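Local coordinates for putative ABC transporter amino acid-binding protein (Sinorhizobium meliloti, PDB 2Q89), which binds 5-hydroxyectoine in a cleft between two lobes and probably acts as the extracellular solute receptor of an ABC transporter for ectoines, at residues 17-22 with 56-61; 114-119 with 196-201; 80-85 with 251-256; 72-77 with 206-211. All blocks are in the same frame, centred on the assembly; numbering follows the deposited sequence.

Contact 1: residues 17-22 with 56-61. With CD (cadmium ion), chain E; 6CS ((4S,5S)-5-hydroxy-2-methyl-1,4,5,6-tetrahydropyrimidine-4-carboxylic acid), chain F.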
# COMPACT_ATOMS: atom_id res chain seq x y z
N ILE A 17 -13.61 -5.14 1.29
CA ILE A 17 -12.30 -4.62 0.91
C ILE A 17 -11.23 -5.00 1.94
O ILE A 17 -11.50 -5.09 3.14
CB ILE A 17 -12.34 -3.08 0.65
CG1 ILE A 17 -12.72 -2.29 1.92
CG2 ILE A 17 -13.30 -2.76 -0.52
CD1 ILE A 17 -12.53 -0.76 1.81
N ALA A 18 -10.01 -5.24 1.45
CA ALA A 18 -8.89 -5.60 2.30
C ALA A 18 -7.96 -4.42 2.48
O ALA A 18 -7.56 -3.77 1.51
CB ALA A 18 -8.14 -6.79 1.73
N ILE A 19 -7.63 -4.14 3.75
CA ILE A 19 -6.77 -3.02 4.15
C ILE A 19 -5.77 -3.51 5.21
O ILE A 19 -5.93 -4.61 5.76
CB ILE A 19 -7.62 -1.85 4.71
CG1 ILE A 19 -8.35 -2.25 6.00
CG2 ILE A 19 -8.63 -1.35 3.66
CD1 ILE A 19 -8.73 -1.09 6.89
N ALA A 20 -4.75 -2.71 5.50
CA ALA A 20 -3.73 -3.07 6.50
C ALA A 20 -3.64 -2.09 7.69
O ALA A 20 -2.93 -2.37 8.66
CB ALA A 20 -2.37 -3.22 5.84
N ASN A 21 -4.35 -0.96 7.60
CA ASN A 21 -4.24 0.14 8.58
C ASN A 21 -2.85 0.79 8.62
O ASN A 21 -2.11 0.66 9.60
CB ASN A 21 -4.69 -0.27 10.00
CG ASN A 21 -4.84 0.93 10.95
OD1 ASN A 21 -4.94 2.08 10.52
ND2 ASN A 21 -4.85 0.65 12.25
N GLU A 22 -2.51 1.51 7.54
CA GLU A 22 -1.23 2.21 7.42
C GLU A 22 -1.48 3.60 6.82
O GLU A 22 -1.50 3.75 5.59
CB GLU A 22 -0.28 1.40 6.53
CG GLU A 22 1.09 2.02 6.31
CD GLU A 22 1.88 1.32 5.22
OE1 GLU A 22 2.02 0.07 5.28
OE2 GLU A 22 2.38 2.01 4.31
N ALA A 56 -14.64 -3.44 5.54
CA ALA A 56 -13.19 -3.59 5.48
C ALA A 56 -12.63 -4.69 6.38
O ALA A 56 -13.13 -4.91 7.48
CB ALA A 56 -12.52 -2.26 5.78
N SER A 57 -11.60 -5.38 5.91
CA SER A 57 -10.85 -6.33 6.73
C SER A 57 -9.40 -5.89 6.87
O SER A 57 -8.77 -5.49 5.88
CB SER A 57 -10.90 -7.74 6.14
OG SER A 57 -12.17 -8.33 6.35
N ILE A 58 -8.88 -5.95 8.09
CA ILE A 58 -7.47 -5.70 8.33
C ILE A 58 -6.71 -7.01 8.28
O ILE A 58 -7.10 -8.00 8.91
CB ILE A 58 -7.23 -5.00 9.69
CG1 ILE A 58 -7.95 -3.65 9.76
CG2 ILE A 58 -5.72 -4.81 9.94
CD1 ILE A 58 -8.01 -3.04 11.15
N SER A 59 -5.63 -7.01 7.51
CA SER A 59 -4.68 -8.11 7.50
C SER A 59 -3.32 -7.54 7.10
O SER A 59 -3.22 -6.37 6.73
CB SER A 59 -5.11 -9.18 6.49
OG SER A 59 -5.01 -8.69 5.17
N GLU A 60 -2.29 -8.37 7.18
CA GLU A 60 -0.98 -7.97 6.71
C GLU A 60 -0.91 -8.13 5.20
O GLU A 60 -1.72 -8.86 4.62
CB GLU A 60 0.11 -8.75 7.45
CG GLU A 60 0.26 -8.26 8.88
CD GLU A 60 0.96 -9.25 9.77
OE1 GLU A 60 0.25 -9.97 10.52
OE2 GLU A 60 2.20 -9.32 9.74
N TYR A 61 0.02 -7.42 4.58
CA TYR A 61 0.08 -7.29 3.13
C TYR A 61 0.21 -8.62 2.39
O TYR A 61 -0.31 -8.77 1.28
CB TYR A 61 1.19 -6.32 2.70
CG TYR A 61 0.87 -4.88 3.03
CD1 TYR A 61 0.06 -4.12 2.18
CD2 TYR A 61 1.35 -4.28 4.19
CE1 TYR A 61 -0.25 -2.79 2.47
CE2 TYR A 61 1.04 -2.96 4.49
CZ TYR A 61 0.24 -2.22 3.63
OH TYR A 61 -0.06 -0.91 3.92
CD CD E . -12.70 -11.00 6.04
O 6CS F . 3.63 -4.16 -0.44
C 6CS F . 3.08 -3.07 -0.66
OXT 6CS F . 2.29 -2.84 -1.60
CA 6CS F . 3.40 -1.89 0.31
N 6CS F . 2.35 -0.85 0.23
CAI 6CS F . 2.06 -0.02 1.32
CAA 6CS F . 0.98 1.04 1.20
NAG 6CS F . 2.73 -0.15 2.55
CG2 6CS F . 3.79 -1.16 2.72
CB 6CS F . 3.60 -2.35 1.77
OG1 6CS F . 4.79 -3.12 1.88
O HOH W 1 -14.86 -10.01 5.46

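Contact 2: residues 114-119 with 196-201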
# COMPACT_ATOMS: atom_id res chain seq x y z
N LYS A 114 21.43 4.18 3.67
CA LYS A 114 20.81 5.07 2.68
C LYS A 114 20.15 4.30 1.53
O LYS A 114 19.32 4.84 0.81
CB LYS A 114 21.84 6.06 2.12
CG LYS A 114 22.40 7.02 3.15
CD LYS A 114 23.20 8.13 2.51
CE LYS A 114 24.02 8.87 3.56
NZ LYS A 114 25.00 9.81 2.95
N SER A 115 20.56 3.05 1.36
CA SER A 115 19.97 2.16 0.37
C SER A 115 19.72 0.80 1.00
O SER A 115 20.23 0.52 2.10
CB SER A 115 20.88 2.05 -0.85
OG SER A 115 22.08 1.35 -0.55
N TYR A 116 18.96 -0.05 0.32
CA TYR A 116 18.75 -1.42 0.80
C TYR A 116 20.04 -2.22 0.73
O TYR A 116 20.25 -3.15 1.52
CB TYR A 116 17.63 -2.11 0.02
CG TYR A 116 16.23 -1.61 0.35
CD1 TYR A 116 15.58 -0.70 -0.49
CD2 TYR A 116 15.56 -2.05 1.49
CE1 TYR A 116 14.30 -0.24 -0.19
CE2 TYR A 116 14.28 -1.60 1.79
CZ TYR A 116 13.65 -0.69 0.94
OH TYR A 116 12.39 -0.23 1.24
N LYS A 117 20.91 -1.85 -0.21
CA LYS A 117 22.24 -2.46 -0.35
C LYS A 117 23.12 -2.24 0.88
O LYS A 117 23.81 -3.15 1.32
CB LYS A 117 22.94 -1.95 -1.60
CG LYS A 117 24.16 -2.78 -1.99
CD LYS A 117 24.79 -2.29 -3.29
CE LYS A 117 25.74 -1.14 -3.04
NZ LYS A 117 27.04 -1.59 -2.46
N ASP A 118 23.08 -1.02 1.44
CA ASP A 118 23.79 -0.69 2.68
C ASP A 118 23.43 -1.64 3.83
O ASP A 118 24.29 -2.01 4.62
CB ASP A 118 23.48 0.74 3.11
CG ASP A 118 24.10 1.77 2.19
OD1 ASP A 118 25.11 1.44 1.52
OD2 ASP A 118 23.66 2.92 2.06
N ILE A 119 22.15 -1.99 3.92
CA ILE A 119 21.68 -2.97 4.90
C ILE A 119 22.31 -4.34 4.62
O ILE A 119 22.81 -4.99 5.54
CB ILE A 119 20.13 -3.04 4.92
CG1 ILE A 119 19.53 -1.66 5.22
CG2 ILE A 119 19.64 -4.08 5.94
CD1 ILE A 119 18.12 -1.47 4.72
N GLU A 196 17.55 5.45 -1.52
CA GLU A 196 18.36 5.44 -2.73
C GLU A 196 18.33 4.08 -3.41
O GLU A 196 18.46 3.05 -2.74
CB GLU A 196 19.80 5.87 -2.42
CG GLU A 196 19.94 7.35 -2.10
CD GLU A 196 19.48 8.25 -3.24
OE1 GLU A 196 20.00 8.10 -4.37
OE2 GLU A 196 18.60 9.11 -3.01
N GLY A 197 18.14 4.08 -4.73
CA GLY A 197 18.11 2.86 -5.52
C GLY A 197 16.79 2.11 -5.51
O GLY A 197 16.64 1.10 -6.20
N ALA A 198 15.83 2.58 -4.72
CA ALA A 198 14.52 1.93 -4.63
C ALA A 198 13.56 2.48 -5.68
O ALA A 198 13.56 3.69 -5.95
CB ALA A 198 13.94 2.07 -3.22
N PRO A 199 12.75 1.61 -6.28
CA PRO A 199 11.75 2.05 -7.27
C PRO A 199 10.65 2.91 -6.65
O PRO A 199 10.45 2.89 -5.44
CB PRO A 199 11.14 0.72 -7.77
CG PRO A 199 12.10 -0.34 -7.34
CD PRO A 199 12.73 0.16 -6.07
N VAL A 200 9.97 3.68 -7.49
CA VAL A 200 8.75 4.37 -7.09
C VAL A 200 7.57 3.52 -7.58
O VAL A 200 7.56 3.05 -8.71
CB VAL A 200 8.68 5.80 -7.66
CG1 VAL A 200 7.37 6.50 -7.26
CG2 VAL A 200 9.87 6.63 -7.18
N TYR A 201 6.58 3.34 -6.70
CA TYR A 201 5.45 2.46 -6.96
C TYR A 201 4.12 3.20 -7.03
O TYR A 201 3.95 4.25 -6.39
CB TYR A 201 5.34 1.43 -5.84
CG TYR A 201 6.45 0.39 -5.77
CD1 TYR A 201 6.49 -0.67 -6.67
CD2 TYR A 201 7.41 0.44 -4.77
CE1 TYR A 201 7.49 -1.64 -6.60
CE2 TYR A 201 8.41 -0.52 -4.68
CZ TYR A 201 8.44 -1.56 -5.60
OH TYR A 201 9.43 -2.51 -5.52
O HOH W 2 17.86 0.51 -2.78

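Contact 3: residues 80-85 with 251-256. With CD (cadmium ion), chain B; 6CS ((4S,5S)-5-hydroxy-2-methyl-1,4,5,6-tetrahydropyrimidine-4-carboxylic acid), chain F.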
# COMPACT_ATOMS: atom_id res chain seq x y z
N LEU A 80 -1.62 -1.55 -2.21
CA LEU A 80 -0.91 -2.73 -2.70
C LEU A 80 -0.29 -2.45 -4.07
O LEU A 80 -0.95 -2.56 -5.11
CB LEU A 80 -1.82 -3.97 -2.73
CG LEU A 80 -1.12 -5.31 -2.95
CD1 LEU A 80 -0.43 -5.80 -1.67
CD2 LEU A 80 -2.09 -6.36 -3.45
N PHE A 81 0.99 -2.08 -4.04
CA PHE A 81 1.69 -1.61 -5.23
C PHE A 81 1.73 -2.63 -6.36
O PHE A 81 1.90 -3.83 -6.12
CB PHE A 81 3.10 -1.14 -4.88
CG PHE A 81 3.13 0.05 -3.95
CD1 PHE A 81 2.28 1.14 -4.16
CD2 PHE A 81 4.04 0.09 -2.89
CE1 PHE A 81 2.32 2.24 -3.31
CE2 PHE A 81 4.08 1.20 -2.03
CZ PHE A 81 3.23 2.27 -2.25
N MET A 82 1.60 -2.14 -7.59
CA MET A 82 1.62 -2.98 -8.78
C MET A 82 3.03 -3.49 -9.06
O MET A 82 3.98 -2.70 -9.17
CB MET A 82 1.09 -2.24 -10.01
CG MET A 82 -0.37 -1.83 -9.93
SD MET A 82 -0.99 -1.26 -11.52
CE MET A 82 -2.24 -0.09 -11.00
N LYS A 83 3.14 -4.81 -9.17
CA LYS A 83 4.38 -5.48 -9.50
C LYS A 83 4.04 -6.58 -10.50
O LYS A 83 2.97 -7.18 -10.39
CB LYS A 83 4.99 -6.12 -8.25
CG LYS A 83 5.63 -5.15 -7.27
CD LYS A 83 5.66 -5.76 -5.86
CE LYS A 83 6.67 -6.89 -5.74
NZ LYS A 83 6.63 -7.54 -4.39
N PRO A 84 4.94 -6.87 -11.44
CA PRO A 84 4.70 -7.91 -12.44
C PRO A 84 4.04 -9.15 -11.85
O PRO A 84 2.99 -9.58 -12.32
CB PRO A 84 6.11 -8.24 -12.94
CG PRO A 84 6.87 -6.98 -12.78
CD PRO A 84 6.26 -6.23 -11.62
N GLU A 85 4.66 -9.70 -10.80
CA GLU A 85 4.22 -10.95 -10.17
C GLU A 85 2.86 -10.83 -9.47
O GLU A 85 2.11 -11.81 -9.41
CB GLU A 85 5.28 -11.47 -9.19
CG GLU A 85 6.00 -10.40 -8.38
CD GLU A 85 7.24 -9.86 -9.08
OE1 GLU A 85 7.34 -8.62 -9.24
OE2 GLU A 85 8.13 -10.66 -9.45
N GLU A 251 -0.35 -1.17 -17.29
CA GLU A 251 0.55 -1.99 -18.10
C GLU A 251 2.03 -1.61 -17.95
O GLU A 251 2.89 -2.49 -17.95
CB GLU A 251 0.14 -1.99 -19.58
CG GLU A 251 0.78 -3.13 -20.36
CD GLU A 251 0.70 -2.97 -21.86
OE1 GLU A 251 0.30 -3.95 -22.53
OE2 GLU A 251 1.03 -1.88 -22.38
N LYS A 252 2.31 -0.31 -17.84
CA LYS A 252 3.68 0.16 -17.60
C LYS A 252 4.24 -0.36 -16.28
O LYS A 252 5.38 -0.80 -16.21
CB LYS A 252 3.75 1.69 -17.63
CG LYS A 252 3.62 2.31 -19.01
CD LYS A 252 3.65 3.83 -18.90
CE LYS A 252 3.56 4.50 -20.26
NZ LYS A 252 3.79 5.97 -20.15
N LEU A 253 3.42 -0.30 -15.23
CA LEU A 253 3.83 -0.71 -13.89
C LEU A 253 3.90 -2.23 -13.75
O LEU A 253 4.67 -2.75 -12.96
CB LEU A 253 2.88 -0.13 -12.84
CG LEU A 253 2.74 1.40 -12.79
CD1 LEU A 253 1.47 1.77 -12.06
CD2 LEU A 253 3.96 2.08 -12.17
N CYS A 254 3.09 -2.92 -14.56
CA CYS A 254 3.03 -4.38 -14.57
C CYS A 254 4.09 -5.00 -15.48
O CYS A 254 4.29 -6.22 -15.47
CB CYS A 254 1.64 -4.83 -15.01
SG CYS A 254 0.35 -4.54 -13.78
N ALA A 255 4.76 -4.16 -16.27
CA ALA A 255 5.78 -4.61 -17.22
C ALA A 255 7.04 -5.07 -16.50
O ALA A 255 7.43 -4.49 -15.48
CB ALA A 255 6.11 -3.49 -18.20
N ALA A 256 7.67 -6.11 -17.04
CA ALA A 256 8.92 -6.64 -16.49
C ALA A 256 10.09 -5.72 -16.83
O ALA A 256 10.82 -5.94 -17.80
CB ALA A 256 9.16 -8.05 -17.00
CD CD B . -0.88 -2.90 -24.32
O 6CS F . 3.63 -4.16 -0.44
C 6CS F . 3.08 -3.07 -0.66
OXT 6CS F . 2.29 -2.84 -1.60
CA 6CS F . 3.40 -1.89 0.31
N 6CS F . 2.35 -0.85 0.23
CAI 6CS F . 2.06 -0.02 1.32
CAA 6CS F . 0.98 1.04 1.20
NAG 6CS F . 2.73 -0.15 2.55
CG2 6CS F . 3.79 -1.16 2.72
CB 6CS F . 3.60 -2.35 1.77
OG1 6CS F . 4.79 -3.12 1.88
O HOH W 3 6.56 -1.91 -10.62
O HOH W 4 0.57 -1.83 -25.34
O HOH W 5 -2.86 -1.63 -23.44
O HOH W 6 -2.31 -4.17 -22.94

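Contact 4: residues 72-77 with 206-211. With CD (cadmium ion), chain E.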
# COMPACT_ATOMS: atom_id res chain seq x y z
N ARG A 72 -12.49 -14.36 -0.27
CA ARG A 72 -12.88 -13.84 1.03
C ARG A 72 -13.25 -12.36 0.98
O ARG A 72 -14.05 -11.88 1.79
CB ARG A 72 -11.77 -14.08 2.07
CG ARG A 72 -11.66 -15.54 2.51
CD ARG A 72 -10.67 -15.78 3.63
NE ARG A 72 -9.31 -15.95 3.14
CZ ARG A 72 -8.74 -17.13 2.90
NH1 ARG A 72 -9.41 -18.26 3.10
NH2 ARG A 72 -7.49 -17.18 2.45
N HIS A 73 -12.66 -11.64 0.03
CA HIS A 73 -12.92 -10.21 -0.16
C HIS A 73 -13.13 -9.92 -1.65
O HIS A 73 -12.71 -10.71 -2.50
CB HIS A 73 -11.76 -9.37 0.39
CG HIS A 73 -11.31 -9.80 1.76
ND1 HIS A 73 -10.00 -10.15 2.04
CD2 HIS A 73 -12.00 -9.97 2.91
CE1 HIS A 73 -9.90 -10.50 3.31
NE2 HIS A 73 -11.10 -10.40 3.86
N ASP A 74 -13.77 -8.79 -1.94
CA ASP A 74 -14.14 -8.43 -3.31
C ASP A 74 -13.06 -7.63 -4.04
O ASP A 74 -13.00 -7.61 -5.27
CB ASP A 74 -15.45 -7.64 -3.32
CG ASP A 74 -16.59 -8.41 -2.68
OD1 ASP A 74 -16.82 -9.58 -3.07
OD2 ASP A 74 -17.32 -7.93 -1.79
N ALA A 75 -12.21 -6.96 -3.26
CA ALA A 75 -11.12 -6.14 -3.79
C ALA A 75 -10.08 -5.84 -2.71
O ALA A 75 -10.41 -5.83 -1.52
CB ALA A 75 -11.65 -4.83 -4.38
N ILE A 76 -8.84 -5.61 -3.13
CA ILE A 76 -7.79 -5.09 -2.25
C ILE A 76 -7.63 -3.60 -2.52
O ILE A 76 -7.34 -3.20 -3.65
CB ILE A 76 -6.44 -5.82 -2.49
CG1 ILE A 76 -6.58 -7.33 -2.31
CG2 ILE A 76 -5.35 -5.25 -1.56
CD1 ILE A 76 -5.44 -8.12 -2.92
N THR A 77 -7.85 -2.79 -1.49
CA THR A 77 -7.74 -1.34 -1.59
C THR A 77 -6.92 -0.86 -0.40
O THR A 77 -7.46 -0.43 0.61
CB THR A 77 -9.13 -0.66 -1.60
OG1 THR A 77 -9.86 -1.03 -0.42
CG2 THR A 77 -10.00 -1.21 -2.73
N ALA A 206 -7.25 -4.00 -6.50
CA ALA A 206 -6.97 -5.31 -7.07
C ALA A 206 -8.21 -6.20 -7.00
O ALA A 206 -8.85 -6.29 -5.95
CB ALA A 206 -5.78 -5.96 -6.36
N PHE A 207 -8.54 -6.84 -8.11
CA PHE A 207 -9.70 -7.73 -8.17
C PHE A 207 -9.29 -9.14 -8.58
O PHE A 207 -8.18 -9.35 -9.06
CB PHE A 207 -10.75 -7.18 -9.15
CG PHE A 207 -11.19 -5.77 -8.84
CD1 PHE A 207 -10.46 -4.67 -9.29
CD2 PHE A 207 -12.34 -5.54 -8.09
CE1 PHE A 207 -10.87 -3.37 -9.00
CE2 PHE A 207 -12.76 -4.25 -7.80
CZ PHE A 207 -12.03 -3.17 -8.25
N ARG A 208 -10.17 -10.11 -8.37
CA ARG A 208 -9.97 -11.46 -8.91
C ARG A 208 -9.97 -11.42 -10.42
O ARG A 208 -10.71 -10.64 -11.03
CB ARG A 208 -11.06 -12.41 -8.43
CG ARG A 208 -10.67 -13.28 -7.25
CD ARG A 208 -11.82 -14.08 -6.66
NE ARG A 208 -12.35 -13.43 -5.45
CZ ARG A 208 -13.59 -12.98 -5.31
NH1 ARG A 208 -14.48 -13.11 -6.29
NH2 ARG A 208 -13.96 -12.42 -4.17
N LYS A 209 -9.14 -12.26 -11.04
CA LYS A 209 -9.09 -12.40 -12.49
C LYS A 209 -10.49 -12.58 -13.09
O LYS A 209 -10.84 -11.92 -14.08
CB LYS A 209 -8.19 -13.57 -12.90
CG LYS A 209 -6.70 -13.34 -12.66
CD LYS A 209 -6.12 -12.35 -13.66
CE LYS A 209 -4.63 -12.15 -13.42
NZ LYS A 209 -4.10 -10.95 -14.13
N GLY A 210 -11.29 -13.44 -12.46
CA GLY A 210 -12.66 -13.69 -12.90
C GLY A 210 -13.63 -12.55 -12.64
O GLY A 210 -14.79 -12.60 -13.05
N ASP A 211 -13.16 -11.51 -11.96
CA ASP A 211 -13.97 -10.32 -11.70
C ASP A 211 -13.50 -9.10 -12.51
O ASP A 211 -13.61 -7.97 -12.05
CB ASP A 211 -14.00 -10.00 -10.20
CG ASP A 211 -14.95 -10.92 -9.43
OD1 ASP A 211 -15.99 -11.32 -10.00
OD2 ASP A 211 -14.76 -11.27 -8.26
CD CD E . -12.70 -11.00 6.04
O HOH W 7 -12.91 -9.58 -7.06
O HOH W 1 -14.86 -10.01 5.46

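Contact 1: residues 17-22 with 56-61
With CG anti to the backbone N (chi1 180°) and the chain extended beyond it, Glu22 reaches across to Tyr61, whose CG lies opposite the carbonyl carbon (chi1 -71°), and the two side chains meet at about a right angle. Tyr61 OH donates to Glu22 OE1 over 2.7 Å, arriving from above the carboxylate plane. The same carboxylate takes the ligand's ring N-H: NAG of 5-hydroxyectoine lies 2.8 Å from Glu22 OE2, with a weak second bond to OE1, while Ser176 also bonds to OE2. The Tyr61 ring is sandwiched, with ligand CB over the centre of one face and Ala20 CB making a CH-pi contact with the other. Strands 14-19 and 53-58, neighbours in the parallel sheet of a two-lobed solute-binding protein, are joined by bonds such as Ile19 N to Ser57 O (2.8 Å); the loops at their C-terminal ends supply Glu22 and Tyr61 to the ligand cleft. Replacing Tyr61 by alanine would probably open a gap between Ala20 and the ligand and leave Glu22 OE1 without its hydroxyl donor. A carboxylate at the ring's edge, with the ligand stacked over the ring face, suits the probably cationic amidine.

Contact 2: residues 114-119 with 196-201
Lys114 and Glu196 supply the one direct hydrogen bond of this contact: Glu196 N donates to Lys114 O over 3.0 Å, closing a link between two loop backbones. Beside it, Ser115 CB makes a close carbon-oxygen contact with Glu196 O (3.2 Å). A water adds an indirect link, donating a hydrogen bond to Glu196 O at 2.6 Å and accepting a weak one from Tyr116 N. Polar bonds within 114-119 cap the start of the helix. Ser115 and Asp118 form a capping box, in which Asp118 N donates to Ser115 OG (3.3 Å) and Ser115 N returns a bond to Asp118 OD2 (3.2 Å). The serine OG lies between its own N and carbonyl carbon (chi1 68°), which turns it to the helix's first turn. Asp118 OD2 also accepts from Lys114 N with its anti lone pair. Apolar contact is slight: Ala198 CB touches Tyr116 CE1 at the ring edge (3.8 Å). The tyrosine is anchored deeper, its hydroxyl bonded to Ser171 of strand 169-173, its ring edge-to-face with Phe103 of strand 98-106, and Leu138 of helix 134-142 packed beside it. The loop at 196-198 borders the start of helix 116-120 at the protein surface.

Contact 3: residues 80-85 with 251-256
Met82 and Pro84 meet Leu253 and Cys254 in a largely apolar surface contact, where the last helix of the chain, 250-254, packs against the segment that leads from the ligand cleft into helix 84-87. Met82 SD lies 3.9 Å from Leu253 CD1, the two side chains slanting across each other. Its CG stands opposite the carbonyl carbon (chi1 -64°) and the chain runs out extended, which also carries SD to within 4.2 Å of Cys254 SG. That sulfur is tied by a disulfide to Cys87, so a covalent bond reinforces the packing. Pro84 lies against the backbone carbonyls of 254-255, with CA in a CA-H...O contact 3.5 Å from Cys254 O and CG 3.7 Å from Ala255 O. Direct polar links are absent, but a water donates to both Met82 O and Leu253 O, each at 3.1 Å. On the far side of the final helix, Glu251 OE1 binds a cadmium ion that three waters also bind. At the cleft, Phe81 N donates a nearly straight bond to the ligand's carboxylate OXT (2.9 Å), while ring atom CE2 approaches ligand N to 3.5 Å. A serine in place of Phe81 would probably leave that side of the ligand ring without its aromatic neighbour, and Tyr201 without the ring it packs against. The chemistry thus divides: sulfur and hydrocarbon fasten the tail, while a backbone N-H donates to the ligand's carboxylate.

Contact 4: residues 72-77 with 206-211
Ile76 and Ala206 form an antiparallel hydrogen-bonded pair: Ile76 N donates to Ala206 O over 2.9 Å and Ala206 N returns a bond to Ile76 O over 3.0 Å. Further along, Arg208 is bent at chi3 (-99°), which brings its guanidinium round to His73 O and Asp211. NH1 makes a salt bridge to Asp211 OD2 (2.7 Å), NH2 gives a weak, bent bond to His73 O (2.7 Å) at the edge of the group, and NE donates to Leu68 O. One water knits both segments, donating to Asp74 O and Asp211 OD2 while accepting from Arg208 N. Asp74 OD1 stays beyond salt-bridge range of Arg208 NH2, at 4.2 Å; its carboxylate is held by Lys5 and by the backbone N of Arg16, though the charge of Arg208 probably still steadies it. The pairing adds the short antiparallel strand 206-207, which also pairs with 91-92, next to 75-76 at the edge of the parallel strands ordered 53-58, 14-19, 75-76, an arrangement characteristic of type II periplasmic binding proteins, in which the chain has just returned from the other lobe. The His73 ring leads away from 206-211, and its NE2 joins Ser57 OG in binding a cadmium ion. Ile76 CB lies 3.9 Å from Ala206 CB, and helix 64-69 touches the isoleucine. Ala75 CB comes to 3.6 Å from Phe207 CE2, and the same ring meets Phe218 of helix 212-228 edge-to-face.

How the contacts relate
Contacts 1 and 4 share one sheet, as Ala18 N and Ala75 O (3.0 Å) probably hydrogen-bond between neighbouring strands; one cadmium ion and one water also belong to both. Contacts 1 and 3 lie with centres about 20 Å apart, yet both reach 5-hydroxyectoine, at its ring nitrogen and its carboxylate respectively, and Arg86, Thr134 and Glu135 add further bonds. Contact 3 follows contact 4 along the first segment of each, so the chain passes from the sheet directly to the ligand. Contact 2 belongs to the other lobe, its centre about 30 Å from that of contact 4, but Tyr201, at the end of its second segment, meets the Phe81 ring of contact 3, planes at about 10°.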